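Local coordinates for intracellular protein transport protein USO1 (Saccharomyces cerevisiae S288c, PDB 6LSU), which acts as a membrane tether required for protein transport from the endoplasmic reticulum to the Golgi, this piece being its globular head, at residues A[114-119]-A[259-264]; A[281-286]-A[311-316]; A[599-604]-A[633-638]; A[571-574]-A[578-581]; A[437-442]-A[535-540]. All coordinates share one frame; numbering follows the deposited sequence.

Contact 1: residues A[114-119]-A[259-264]; sequences NGKYPS and LINNIL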
# COMPACT_ATOMS: atom_id res chain seq x y z
N ASN A 114 12.03 -9.92 -7.63
CA ASN A 114 10.98 -9.56 -8.63
C ASN A 114 9.57 -9.55 -8.04
O ASN A 114 8.67 -9.20 -8.78
CB ASN A 114 11.04 -10.48 -9.86
CG ASN A 114 12.45 -10.64 -10.43
OD1 ASN A 114 12.96 -9.77 -11.13
ND2 ASN A 114 13.09 -11.76 -10.14
N GLY A 115 9.39 -9.87 -6.75
CA GLY A 115 8.05 -9.98 -6.15
C GLY A 115 8.05 -9.55 -4.70
O GLY A 115 9.13 -9.15 -4.22
N LYS A 116 6.88 -9.62 -4.05
CA LYS A 116 6.65 -9.30 -2.61
C LYS A 116 6.19 -10.60 -1.98
O LYS A 116 5.14 -11.15 -2.40
CB LYS A 116 5.63 -8.17 -2.41
CG LYS A 116 5.95 -6.84 -3.08
CD LYS A 116 5.75 -6.85 -4.59
CE LYS A 116 6.52 -5.77 -5.34
NZ LYS A 116 6.47 -5.99 -6.81
N TYR A 117 6.99 -11.13 -1.06
CA TYR A 117 6.80 -12.50 -0.53
C TYR A 117 6.54 -12.40 0.97
O TYR A 117 6.72 -11.31 1.54
CB TYR A 117 7.94 -13.38 -1.06
CG TYR A 117 7.59 -13.98 -2.39
CD1 TYR A 117 7.71 -13.24 -3.56
CD2 TYR A 117 7.04 -15.26 -2.47
CE1 TYR A 117 7.33 -13.77 -4.78
CE2 TYR A 117 6.67 -15.81 -3.69
CZ TYR A 117 6.82 -15.05 -4.85
OH TYR A 117 6.50 -15.48 -6.10
N PRO A 118 6.02 -13.47 1.64
CA PRO A 118 5.75 -13.44 3.07
C PRO A 118 7.05 -13.19 3.84
O PRO A 118 7.74 -14.19 4.12
CB PRO A 118 5.24 -14.84 3.45
CG PRO A 118 4.93 -15.51 2.14
CD PRO A 118 5.78 -14.82 1.08
N SER A 119 7.34 -11.90 4.13
CA SER A 119 8.61 -11.39 4.71
C SER A 119 8.95 -12.21 5.95
O SER A 119 10.05 -12.75 6.06
CB SER A 119 8.57 -9.89 5.04
OG SER A 119 7.82 -9.15 4.07
N LEU A 259 3.59 -12.73 -10.63
CA LEU A 259 3.83 -12.63 -12.08
C LEU A 259 2.69 -11.80 -12.72
O LEU A 259 2.99 -10.85 -13.48
CB LEU A 259 3.98 -14.03 -12.69
CG LEU A 259 4.04 -14.04 -14.21
CD1 LEU A 259 5.19 -13.16 -14.70
CD2 LEU A 259 4.15 -15.46 -14.74
N ILE A 260 1.43 -12.08 -12.39
CA ILE A 260 0.32 -11.21 -12.89
C ILE A 260 0.64 -9.76 -12.53
O ILE A 260 0.35 -8.88 -13.36
CB ILE A 260 -1.05 -11.63 -12.35
CG1 ILE A 260 -1.42 -13.05 -12.73
CG2 ILE A 260 -2.12 -10.66 -12.83
CD1 ILE A 260 -2.86 -13.42 -12.32
N ASN A 261 1.19 -9.52 -11.35
CA ASN A 261 1.48 -8.15 -10.88
C ASN A 261 2.54 -7.54 -11.80
O ASN A 261 2.32 -6.42 -12.24
CB ASN A 261 1.87 -8.15 -9.39
CG ASN A 261 2.08 -6.76 -8.85
OD1 ASN A 261 3.04 -6.09 -9.25
ND2 ASN A 261 1.18 -6.33 -7.98
N ASN A 262 3.65 -8.23 -12.04
CA ASN A 262 4.79 -7.70 -12.83
C ASN A 262 4.37 -7.49 -14.29
O ASN A 262 4.95 -6.58 -14.94
CB ASN A 262 6.01 -8.62 -12.75
CG ASN A 262 6.73 -8.60 -11.42
OD1 ASN A 262 6.71 -7.60 -10.70
ND2 ASN A 262 7.39 -9.68 -11.10
N ILE A 263 3.42 -8.28 -14.83
CA ILE A 263 2.96 -8.09 -16.24
C ILE A 263 2.08 -6.82 -16.36
O ILE A 263 2.00 -6.31 -17.52
CB ILE A 263 2.22 -9.34 -16.73
CG1 ILE A 263 3.12 -10.57 -16.79
CG2 ILE A 263 1.52 -9.10 -18.05
CD1 ILE A 263 2.36 -11.87 -16.72
N LEU A 264 1.42 -6.36 -15.27
CA LEU A 264 0.45 -5.21 -15.28
C LEU A 264 1.08 -3.90 -14.78
O LEU A 264 0.70 -2.84 -15.26
CB LEU A 264 -0.79 -5.52 -14.42
CG LEU A 264 -1.58 -6.75 -14.85
CD1 LEU A 264 -2.83 -6.90 -14.03
CD2 LEU A 264 -1.93 -6.68 -16.32
O HOH W 1 8.15 -6.24 -8.73
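N262 turns its side-chain amide on the backbone carbonyl of N114 and so joins an irregular loop to a helix. The ND2 of N262 donates to O of N114 over 2.7 Å, with an N-H...O angle of 160°. The acceptor lies in the plane of the N262 amide, whereas the donor is tilted 29° from the carbonyl plane of N114. CG of N262 stands opposite its own carbonyl carbon, beside the backbone N (chi1 -73°), and this carries the amide off the helix to the loop. Its other branch is reached through water: NZ of K116 donates to a water 2.6 Å away, and that water lies 2.8 Å from OD1 of N262, to which it probably donates. The N114 side chain is used differently, its ND2 bonding to the S110 carbonyl. A leucine in place of N262 would probably leave the N114 carbonyl without this donor and the water held by NZ of K116 without its contact to the amide oxygen. The loop 114-119, between helix 103-112 and helix 132-143, thus lies against helix 251-264 of ARM 4, which also packs on helices 204-218 and 233-244 through L259 and on helix 301-317 through I260 and N261.

Contact 2: residues A[281-286]-A[311-316]; sequences PKLAHL and LDIVSL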
# COMPACT_ATOMS: atom_id res chain seq x y z
N PRO A 281 -13.94 -11.67 -13.41
CA PRO A 281 -14.75 -12.68 -12.71
C PRO A 281 -13.86 -13.69 -11.97
O PRO A 281 -14.24 -14.15 -10.92
CB PRO A 281 -15.50 -13.40 -13.83
CG PRO A 281 -15.43 -12.47 -15.00
CD PRO A 281 -14.14 -11.69 -14.86
N LYS A 282 -12.70 -13.99 -12.54
CA LYS A 282 -11.70 -14.93 -11.98
C LYS A 282 -11.07 -14.33 -10.71
O LYS A 282 -10.99 -15.04 -9.71
CB LYS A 282 -10.65 -15.27 -13.04
CG LYS A 282 -11.12 -16.27 -14.07
CD LYS A 282 -10.62 -16.01 -15.46
CE LYS A 282 -10.77 -17.21 -16.35
NZ LYS A 282 -9.80 -17.12 -17.47
N LEU A 283 -10.63 -13.08 -10.79
CA LEU A 283 -9.99 -12.33 -9.67
C LEU A 283 -11.01 -12.15 -8.53
O LEU A 283 -10.68 -12.43 -7.37
CB LEU A 283 -9.51 -10.99 -10.23
CG LEU A 283 -8.65 -10.17 -9.28
CD1 LEU A 283 -7.46 -10.98 -8.84
CD2 LEU A 283 -8.18 -8.90 -9.97
N ALA A 284 -12.23 -11.75 -8.87
CA ALA A 284 -13.39 -11.66 -7.97
C ALA A 284 -13.59 -12.99 -7.28
O ALA A 284 -13.88 -13.01 -6.08
CB ALA A 284 -14.64 -11.34 -8.73
N HIS A 285 -13.54 -14.08 -8.03
CA HIS A 285 -13.87 -15.42 -7.47
C HIS A 285 -12.82 -15.77 -6.38
O HIS A 285 -13.20 -16.39 -5.32
CB HIS A 285 -13.93 -16.45 -8.60
CG HIS A 285 -13.99 -17.82 -8.03
ND1 HIS A 285 -15.17 -18.31 -7.48
CD2 HIS A 285 -13.04 -18.78 -7.86
CE1 HIS A 285 -14.95 -19.52 -7.00
NE2 HIS A 285 -13.65 -19.84 -7.24
N LEU A 286 -11.55 -15.46 -6.69
CA LEU A 286 -10.37 -15.67 -5.81
C LEU A 286 -10.42 -14.75 -4.57
O LEU A 286 -10.22 -15.26 -3.50
CB LEU A 286 -9.11 -15.37 -6.64
CG LEU A 286 -7.79 -15.45 -5.88
CD1 LEU A 286 -7.54 -16.90 -5.48
CD2 LEU A 286 -6.65 -14.90 -6.71
N LEU A 311 -5.41 -8.01 -4.15
CA LEU A 311 -5.96 -6.66 -3.93
C LEU A 311 -5.09 -5.64 -4.66
O LEU A 311 -5.68 -4.68 -5.21
CB LEU A 311 -6.10 -6.35 -2.45
CG LEU A 311 -7.27 -7.07 -1.76
CD1 LEU A 311 -7.23 -6.88 -0.23
CD2 LEU A 311 -8.61 -6.59 -2.29
N ASP A 312 -3.78 -5.85 -4.66
CA ASP A 312 -2.79 -4.90 -5.27
C ASP A 312 -3.04 -4.92 -6.79
O ASP A 312 -3.02 -3.86 -7.40
CB ASP A 312 -1.33 -5.18 -4.86
CG ASP A 312 -1.01 -4.79 -3.42
OD1 ASP A 312 -1.84 -4.05 -2.78
OD2 ASP A 312 0.05 -5.23 -2.92
N ILE A 313 -3.34 -6.07 -7.37
CA ILE A 313 -3.58 -6.18 -8.82
C ILE A 313 -4.79 -5.32 -9.13
O ILE A 313 -4.68 -4.49 -10.07
CB ILE A 313 -3.75 -7.63 -9.24
CG1 ILE A 313 -2.42 -8.38 -9.27
CG2 ILE A 313 -4.49 -7.68 -10.54
CD1 ILE A 313 -2.58 -9.91 -9.13
N VAL A 314 -5.91 -5.46 -8.38
CA VAL A 314 -7.04 -4.51 -8.60
C VAL A 314 -6.53 -3.07 -8.57
O VAL A 314 -6.86 -2.32 -9.52
CB VAL A 314 -8.19 -4.72 -7.61
CG1 VAL A 314 -9.32 -3.78 -7.91
CG2 VAL A 314 -8.70 -6.16 -7.62
N SER A 315 -5.71 -2.70 -7.58
CA SER A 315 -5.24 -1.30 -7.38
C SER A 315 -4.45 -0.79 -8.58
O SER A 315 -4.76 0.30 -9.01
CB SER A 315 -4.44 -1.10 -6.14
OG SER A 315 -5.26 -0.81 -5.03
N LEU A 316 -3.49 -1.56 -9.09
CA LEU A 316 -2.69 -1.26 -10.31
C LEU A 316 -3.53 -0.70 -11.46
O LEU A 316 -3.10 0.30 -12.06
CB LEU A 316 -2.00 -2.54 -10.79
CG LEU A 316 -0.94 -3.03 -9.81
CD1 LEU A 316 -0.24 -4.27 -10.33
CD2 LEU A 316 0.04 -1.90 -9.53
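No ring face or ring edge takes part where L283 meets I313 and V314; the contact is made by methyl groups alone. One branch of L283 does all the touching: its CD2 lies 3.6 Å from CG2 of V314 and 3.9 Å from CG2 of I313. CG of L283 is anti to the backbone N (chi1 -171°), and from there CD2 reaches to neighbouring methyls of two consecutive residues. Those two methyls are set differently on their own backbones, CG2 of I313 being anti to the backbone N and CG2 of V314 anti to the carbonyl carbon. In both pairs the side chains cross obliquely. Both segments belong to ARM 5 of the armadillo-type array of the head, where helix 280-287 packs on helix 301-317, and the CA atoms of L283 and V314 are 8.4 Å apart. The three touching residues are buried, and L283 supplies more than half of the 118 Å² buried between the segments. I313 further packs on I260 and L264 of helix 251-264, while V314 touches T361 of helix 354-366. OG of S315 is hydrogen-bonded to ND2 of N364.

Contact 3: residues A[599-604]-A[633-638]; sequences DFLSDK and GVAYEF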
# COMPACT_ATOMS: atom_id res chain seq x y z
N ASP A 599 -18.61 35.15 13.92
CA ASP A 599 -19.28 34.24 14.87
C ASP A 599 -18.33 34.06 16.04
O ASP A 599 -18.81 34.06 17.19
CB ASP A 599 -19.67 32.91 14.22
CG ASP A 599 -20.94 32.98 13.39
OD1 ASP A 599 -21.34 34.10 13.00
OD2 ASP A 599 -21.51 31.91 13.15
N PHE A 600 -17.02 33.98 15.75
CA PHE A 600 -15.98 33.75 16.78
C PHE A 600 -15.89 34.96 17.72
O PHE A 600 -15.97 34.78 18.95
CB PHE A 600 -14.62 33.46 16.13
CG PHE A 600 -13.50 33.22 17.11
CD1 PHE A 600 -13.63 32.20 18.04
CD2 PHE A 600 -12.38 34.04 17.16
CE1 PHE A 600 -12.61 31.94 18.95
CE2 PHE A 600 -11.38 33.82 18.09
CZ PHE A 600 -11.48 32.74 18.96
N LEU A 601 -15.74 36.15 17.13
CA LEU A 601 -15.57 37.49 17.78
C LEU A 601 -16.81 37.91 18.57
O LEU A 601 -16.72 38.84 19.32
CB LEU A 601 -15.29 38.55 16.71
CG LEU A 601 -13.93 38.46 16.04
CD1 LEU A 601 -13.74 39.58 15.05
CD2 LEU A 601 -12.79 38.45 17.01
N SER A 602 -17.94 37.26 18.37
CA SER A 602 -19.23 37.63 18.98
C SER A 602 -19.31 37.09 20.40
O SER A 602 -20.43 37.02 20.91
CB SER A 602 -20.38 37.11 18.17
OG SER A 602 -20.66 35.77 18.55
N ASP A 603 -18.20 36.66 21.01
CA ASP A 603 -18.25 36.19 22.42
C ASP A 603 -16.95 36.53 23.14
O ASP A 603 -16.06 35.65 23.17
CB ASP A 603 -18.52 34.69 22.55
CG ASP A 603 -18.75 34.28 23.98
OD1 ASP A 603 -18.40 35.08 24.89
OD2 ASP A 603 -19.30 33.17 24.18
N LYS A 604 -16.93 37.75 23.71
CA LYS A 604 -15.76 38.37 24.38
C LYS A 604 -15.27 37.43 25.48
O LYS A 604 -14.04 37.37 25.66
CB LYS A 604 -16.08 39.76 24.95
CG LYS A 604 -15.27 40.90 24.35
CD LYS A 604 -15.06 42.05 25.31
CE LYS A 604 -14.72 43.36 24.63
NZ LYS A 604 -15.06 44.49 25.53
N GLY A 633 -4.82 35.99 16.38
CA GLY A 633 -4.22 36.64 15.20
C GLY A 633 -5.08 36.46 13.98
O GLY A 633 -5.47 37.48 13.38
N VAL A 634 -5.41 35.21 13.62
CA VAL A 634 -6.14 34.89 12.37
C VAL A 634 -7.50 35.58 12.48
O VAL A 634 -7.90 36.24 11.52
CB VAL A 634 -6.23 33.36 12.09
CG1 VAL A 634 -7.32 33.00 11.08
CG2 VAL A 634 -4.88 32.81 11.64
N ALA A 635 -8.17 35.44 13.64
CA ALA A 635 -9.49 36.06 13.91
C ALA A 635 -9.35 37.57 13.68
O ALA A 635 -10.30 38.18 13.13
CB ALA A 635 -9.97 35.76 15.31
N TYR A 636 -8.20 38.15 14.04
CA TYR A 636 -7.97 39.59 13.80
C TYR A 636 -8.01 39.87 12.28
O TYR A 636 -8.78 40.74 11.86
CB TYR A 636 -6.68 40.09 14.46
CG TYR A 636 -6.37 41.48 13.96
CD1 TYR A 636 -7.31 42.48 14.06
CD2 TYR A 636 -5.20 41.75 13.31
CE1 TYR A 636 -7.09 43.73 13.52
CE2 TYR A 636 -4.96 43.00 12.78
CZ TYR A 636 -5.91 44.00 12.89
OH TYR A 636 -5.67 45.23 12.37
N GLU A 637 -7.24 39.11 11.49
CA GLU A 637 -7.03 39.28 10.01
C GLU A 637 -8.33 39.27 9.19
O GLU A 637 -8.33 39.84 8.08
CB GLU A 637 -6.17 38.13 9.50
CG GLU A 637 -5.90 38.21 8.01
CD GLU A 637 -4.74 39.12 7.65
OE1 GLU A 637 -4.81 39.77 6.59
OE2 GLU A 637 -3.75 39.12 8.41
N PHE A 638 -9.39 38.63 9.67
CA PHE A 638 -10.66 38.55 8.91
C PHE A 638 -11.76 39.22 9.73
O PHE A 638 -12.95 39.02 9.42
CB PHE A 638 -10.86 37.09 8.48
CG PHE A 638 -9.68 36.55 7.69
CD1 PHE A 638 -9.47 36.96 6.38
CD2 PHE A 638 -8.75 35.69 8.26
CE1 PHE A 638 -8.37 36.50 5.65
CE2 PHE A 638 -7.66 35.22 7.53
CZ PHE A 638 -7.48 35.61 6.22
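This is a small apolar helix-to-helix contact near the C-terminal ends of helix 594-601 and helix 622-637, in which A635 is the shared target of F600 and L601. All three residues are buried, and A635 accounts for about half of the 121 Å² covered. CB of A635 lies at the edge of the F600 ring, near its plane, 3.5 Å from CD2 and 3.7 Å from CE2 of F600, so the methyl meets the rim of the phenyl group. With chi1 at 180°, the F600 ring extends away from its own backbone N and over to A635. L601, the next residue, approaches more loosely: its CD2 is 4.3 Å from CB of A635, and its CD1 is 4.2 Å from the carbonyl O of A635. The CA atoms of L601 and A635 are 7.3 Å apart, a spacing that the small alanine side chain permits.

The touching residues F600, L601 and A635 all fall in ARM 10, and the contact belongs to the stacked-helix core of this armadillo-type repeat. Neighbouring helices close round the same residues: L590 of helix 577-590 touches both F600 and A635, and Y650 of helix 647-658 touches both L601 and A635. Beyond L601 the chain turns. OG of S602 donates to O of D599 at 2.9 Å, with the donor tilted 32° from the carbonyl plane, and D603 then occupies the N-cap of helix 604-614. Its OD1 makes a weak hydrogen bond to N of S605. The carboxylate of D599 is engaged by R543 in a salt bridge.

Contact 4: residues A[571-574]-A[578-581]; sequences LTAA and IPIS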
# COMPACT_ATOMS: atom_id res chain seq x y z
N LEU A 571 -8.45 22.98 27.05
CA LEU A 571 -7.08 23.51 27.22
C LEU A 571 -6.40 22.78 28.39
O LEU A 571 -5.17 22.70 28.39
CB LEU A 571 -7.18 25.02 27.43
CG LEU A 571 -7.62 25.81 26.20
CD1 LEU A 571 -7.89 27.27 26.55
CD2 LEU A 571 -6.59 25.74 25.09
N THR A 572 -7.20 22.14 29.24
CA THR A 572 -6.75 21.41 30.46
C THR A 572 -6.82 19.88 30.24
O THR A 572 -6.87 19.16 31.24
CB THR A 572 -7.61 21.87 31.65
OG1 THR A 572 -8.73 21.02 31.84
CG2 THR A 572 -8.17 23.27 31.49
N ALA A 573 -6.82 19.37 29.00
CA ALA A 573 -7.08 17.94 28.68
C ALA A 573 -5.79 17.10 28.69
O ALA A 573 -4.70 17.61 28.27
CB ALA A 573 -7.79 17.81 27.35
N ALA A 574 -5.93 15.84 29.14
CA ALA A 574 -4.82 14.87 29.31
C ALA A 574 -4.06 14.75 27.99
O ALA A 574 -2.83 14.88 27.99
CB ALA A 574 -5.38 13.54 29.75
N ILE A 578 -6.60 16.59 21.55
CA ILE A 578 -7.96 17.18 21.70
C ILE A 578 -7.95 18.68 21.46
O ILE A 578 -8.68 19.15 20.59
CB ILE A 578 -8.52 16.79 23.07
CG1 ILE A 578 -8.47 15.27 23.23
CG2 ILE A 578 -9.91 17.35 23.27
CD1 ILE A 578 -9.34 14.73 24.36
N PRO A 579 -7.17 19.48 22.24
CA PRO A 579 -7.01 20.92 22.00
C PRO A 579 -6.48 21.28 20.62
O PRO A 579 -6.97 22.24 20.04
CB PRO A 579 -5.94 21.38 22.99
CG PRO A 579 -5.88 20.31 24.04
CD PRO A 579 -6.41 19.04 23.42
N ILE A 580 -5.48 20.55 20.11
CA ILE A 580 -4.86 20.83 18.77
C ILE A 580 -5.94 20.68 17.68
O ILE A 580 -6.01 21.50 16.72
CB ILE A 580 -3.66 19.90 18.49
CG1 ILE A 580 -2.51 20.16 19.45
CG2 ILE A 580 -3.23 20.01 17.04
CD1 ILE A 580 -1.32 19.23 19.27
N SER A 581 -6.81 19.69 17.87
CA SER A 581 -7.84 19.36 16.87
C SER A 581 -8.81 20.52 16.79
O SER A 581 -8.91 21.08 15.68
CB SER A 581 -8.48 18.04 17.17
OG SER A 581 -7.53 17.00 17.02
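I578 opens the second segment with its CB 4.5 Å from CB of A573, the methyl of A573 being directed at the helix. This is a loose apolar approach, and only a small part of I578 is covered by the loop; its side chain also meets L510 and S570. P579 comes next and carries more of the contact: CD of its ring is 4.3 Å from the same methyl, CB of A573. One methyl thus sits against two successive residues, and the CA atoms of A573 and I578 lie 7.1 Å apart. The arrangement belongs to ARM 9, where the loop after helix 559-568 turns back to lie over the first turn of helix 577-590. A proline is readily accommodated there, since the backbone nitrogens of a helix's first turn have no carbonyl acceptor within the helix. P579 also packs on I624 of helix 622-637, which L571 of the loop touches as well, together with V628. I580 does not touch the loop segment; it meets I624 and F701. S581 is buried: its N makes a weak bond to O of I578, its OG is hydrogen-bonded to O of R577, and its side chain touches L517, F518 and T521 of helix 514-528.

Contact 5: residues A[437-442]-A[535-540]; sequences DNFDLQ and SEELRE
A chi1 of 172° sets the F439 ring opposite its own backbone N and swings it across to E537 and L538, while L538 has CG beside its own backbone N (chi1 -62°) and sends its branches to F439 and Q442. The contact pairs the first turn of helix 439-459, in ARM 8 of the armadillo-type head, with helix 535-543. The nearest CA pairs are F439 with S535, 8.3 Å apart, and Q442 with L538, 7.8 Å apart; three residues on in both helices, the second pair shows that the segments run in the same general direction.

The F439 ring meets E537 at its edge, with CZ of F439 4.0 Å from CB of E537, so the aliphatic root of the glutamate does the touching. Ring and carboxylate planes stand 76° apart. L538 slides past the ring in the opposite direction, its CG 4.2 Å from CE1 of F439, and Y534 also meets the phenyl group. L538 meets Q442 with both branches: CD2 lies 3.9 Å from the backbone C of Q442. An alanine in place of L538 would probably open a gap between F439 and Q442, leaving the ring with only the glutamate CB from this segment and Q442 without its contact.

N438 occupies the N-cap of helix 439-459, where its OD1 accepts a weak bond from N of L441. NE2 of Q442 is hydrogen-bonded to O of F435, which fixes the amide, and its OE1 lies 3.4 Å from CD1 of L538.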
# COMPACT_ATOMS: atom_id res chain seq x y z
N ASP A 437 -14.33 15.35 -5.31
CA ASP A 437 -14.78 16.10 -6.53
C ASP A 437 -16.26 15.89 -6.83
O ASP A 437 -16.62 15.97 -7.99
CB ASP A 437 -13.98 15.68 -7.74
CG ASP A 437 -12.54 16.08 -7.61
OD1 ASP A 437 -12.31 17.25 -7.19
OD2 ASP A 437 -11.66 15.24 -7.93
N ASN A 438 -17.08 15.71 -5.80
CA ASN A 438 -18.54 15.48 -5.92
C ASN A 438 -19.27 16.39 -4.92
O ASN A 438 -19.75 15.91 -3.82
CB ASN A 438 -18.78 14.01 -5.68
CG ASN A 438 -20.10 13.52 -6.21
OD1 ASN A 438 -21.08 14.30 -6.27
ND2 ASN A 438 -20.14 12.23 -6.56
N PHE A 439 -19.35 17.66 -5.25
CA PHE A 439 -20.06 18.69 -4.44
C PHE A 439 -21.47 18.25 -4.03
O PHE A 439 -21.84 18.43 -2.87
CB PHE A 439 -20.15 20.03 -5.17
CG PHE A 439 -21.03 20.98 -4.40
CD1 PHE A 439 -20.56 21.65 -3.27
CD2 PHE A 439 -22.36 21.17 -4.77
CE1 PHE A 439 -21.40 22.50 -2.56
CE2 PHE A 439 -23.19 22.01 -4.05
CZ PHE A 439 -22.72 22.67 -2.94
N ASP A 440 -22.26 17.70 -4.93
CA ASP A 440 -23.66 17.31 -4.61
C ASP A 440 -23.62 16.27 -3.50
O ASP A 440 -24.43 16.32 -2.52
CB ASP A 440 -24.41 16.82 -5.85
CG ASP A 440 -24.41 17.82 -7.03
OD1 ASP A 440 -24.38 19.05 -6.76
OD2 ASP A 440 -24.43 17.34 -8.22
N LEU A 441 -22.70 15.32 -3.58
CA LEU A 441 -22.71 14.20 -2.61
C LEU A 441 -22.19 14.70 -1.25
O LEU A 441 -22.59 14.20 -0.17
CB LEU A 441 -21.83 13.10 -3.19
CG LEU A 441 -22.14 11.69 -2.71
CD1 LEU A 441 -23.62 11.36 -2.90
CD2 LEU A 441 -21.29 10.71 -3.49
N GLN A 442 -21.33 15.71 -1.31
CA GLN A 442 -20.80 16.39 -0.11
C GLN A 442 -21.96 17.15 0.55
O GLN A 442 -22.33 16.80 1.72
CB GLN A 442 -19.65 17.29 -0.49
CG GLN A 442 -18.34 16.54 -0.52
CD GLN A 442 -17.24 17.38 -1.12
OE1 GLN A 442 -17.12 18.56 -0.82
NE2 GLN A 442 -16.45 16.77 -2.02
N SER A 535 -17.12 25.33 -1.62
CA SER A 535 -16.82 25.06 -0.19
C SER A 535 -17.64 26.01 0.70
O SER A 535 -18.10 25.58 1.77
CB SER A 535 -15.33 25.12 0.11
OG SER A 535 -14.88 26.43 0.42
N GLU A 536 -17.87 27.25 0.25
CA GLU A 536 -18.65 28.27 1.00
C GLU A 536 -19.98 27.66 1.47
O GLU A 536 -20.25 27.70 2.66
CB GLU A 536 -18.87 29.52 0.14
CG GLU A 536 -18.82 30.79 0.96
CD GLU A 536 -18.90 32.09 0.16
OE1 GLU A 536 -18.26 32.16 -0.91
OE2 GLU A 536 -19.61 33.02 0.62
N GLU A 537 -20.75 27.06 0.59
CA GLU A 537 -22.06 26.44 0.93
C GLU A 537 -21.89 25.45 2.07
O GLU A 537 -22.81 25.39 2.92
CB GLU A 537 -22.64 25.66 -0.24
CG GLU A 537 -24.12 25.93 -0.49
CD GLU A 537 -24.40 26.60 -1.83
OE1 GLU A 537 -25.52 26.40 -2.36
OE2 GLU A 537 -23.49 27.30 -2.36
N LEU A 538 -20.82 24.66 2.06
CA LEU A 538 -20.62 23.57 3.04
C LEU A 538 -20.26 24.23 4.38
O LEU A 538 -20.79 23.83 5.43
CB LEU A 538 -19.52 22.64 2.55
CG LEU A 538 -19.77 21.91 1.23
CD1 LEU A 538 -18.48 21.31 0.69
CD2 LEU A 538 -20.82 20.82 1.40
N ARG A 539 -19.36 25.21 4.35
CA ARG A 539 -18.99 26.01 5.56
C ARG A 539 -20.27 26.53 6.21
O ARG A 539 -20.55 26.20 7.40
CB ARG A 539 -18.02 27.13 5.17
CG ARG A 539 -16.62 26.62 4.85
CD ARG A 539 -15.76 27.67 4.18
NE ARG A 539 -14.33 27.36 4.11
CZ ARG A 539 -13.40 27.75 5.01
NH1 ARG A 539 -13.75 28.46 6.07
NH2 ARG A 539 -12.13 27.46 4.83
N GLU A 540 -21.07 27.24 5.40
CA GLU A 540 -22.35 27.88 5.80
C GLU A 540 -23.30 26.88 6.43
O GLU A 540 -23.90 27.25 7.41
CB GLU A 540 -23.01 28.57 4.61
CG GLU A 540 -22.30 29.87 4.27
CD GLU A 540 -21.88 30.67 5.51
OE1 GLU A 540 -20.62 30.86 5.70
OE2 GLU A 540 -22.80 31.06 6.30

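How the contacts relate
Contacts 2 and 3 are wholly buried; contact 4, also apolar, has one partly exposed partner, A573, and contacts 1 and 5 are partly buried and each include an exposed residue (K116, E537). Contact 1 is the polar one, a loop bonded to a helix by an amide and a water; contact 5 mixes ring, methyl and aliphatic glutamate atoms. Contacts 1 and 2 touch, because helix 251-264 of the one packs on helix 301-317 of the other. The other three lie in the later part of the chain. Contact 4 includes helix 577-590, which directly precedes helix 594-601 of contact 3, and contact 5 comes within about 7 Å of contact 3 at the nearest atoms without touching it.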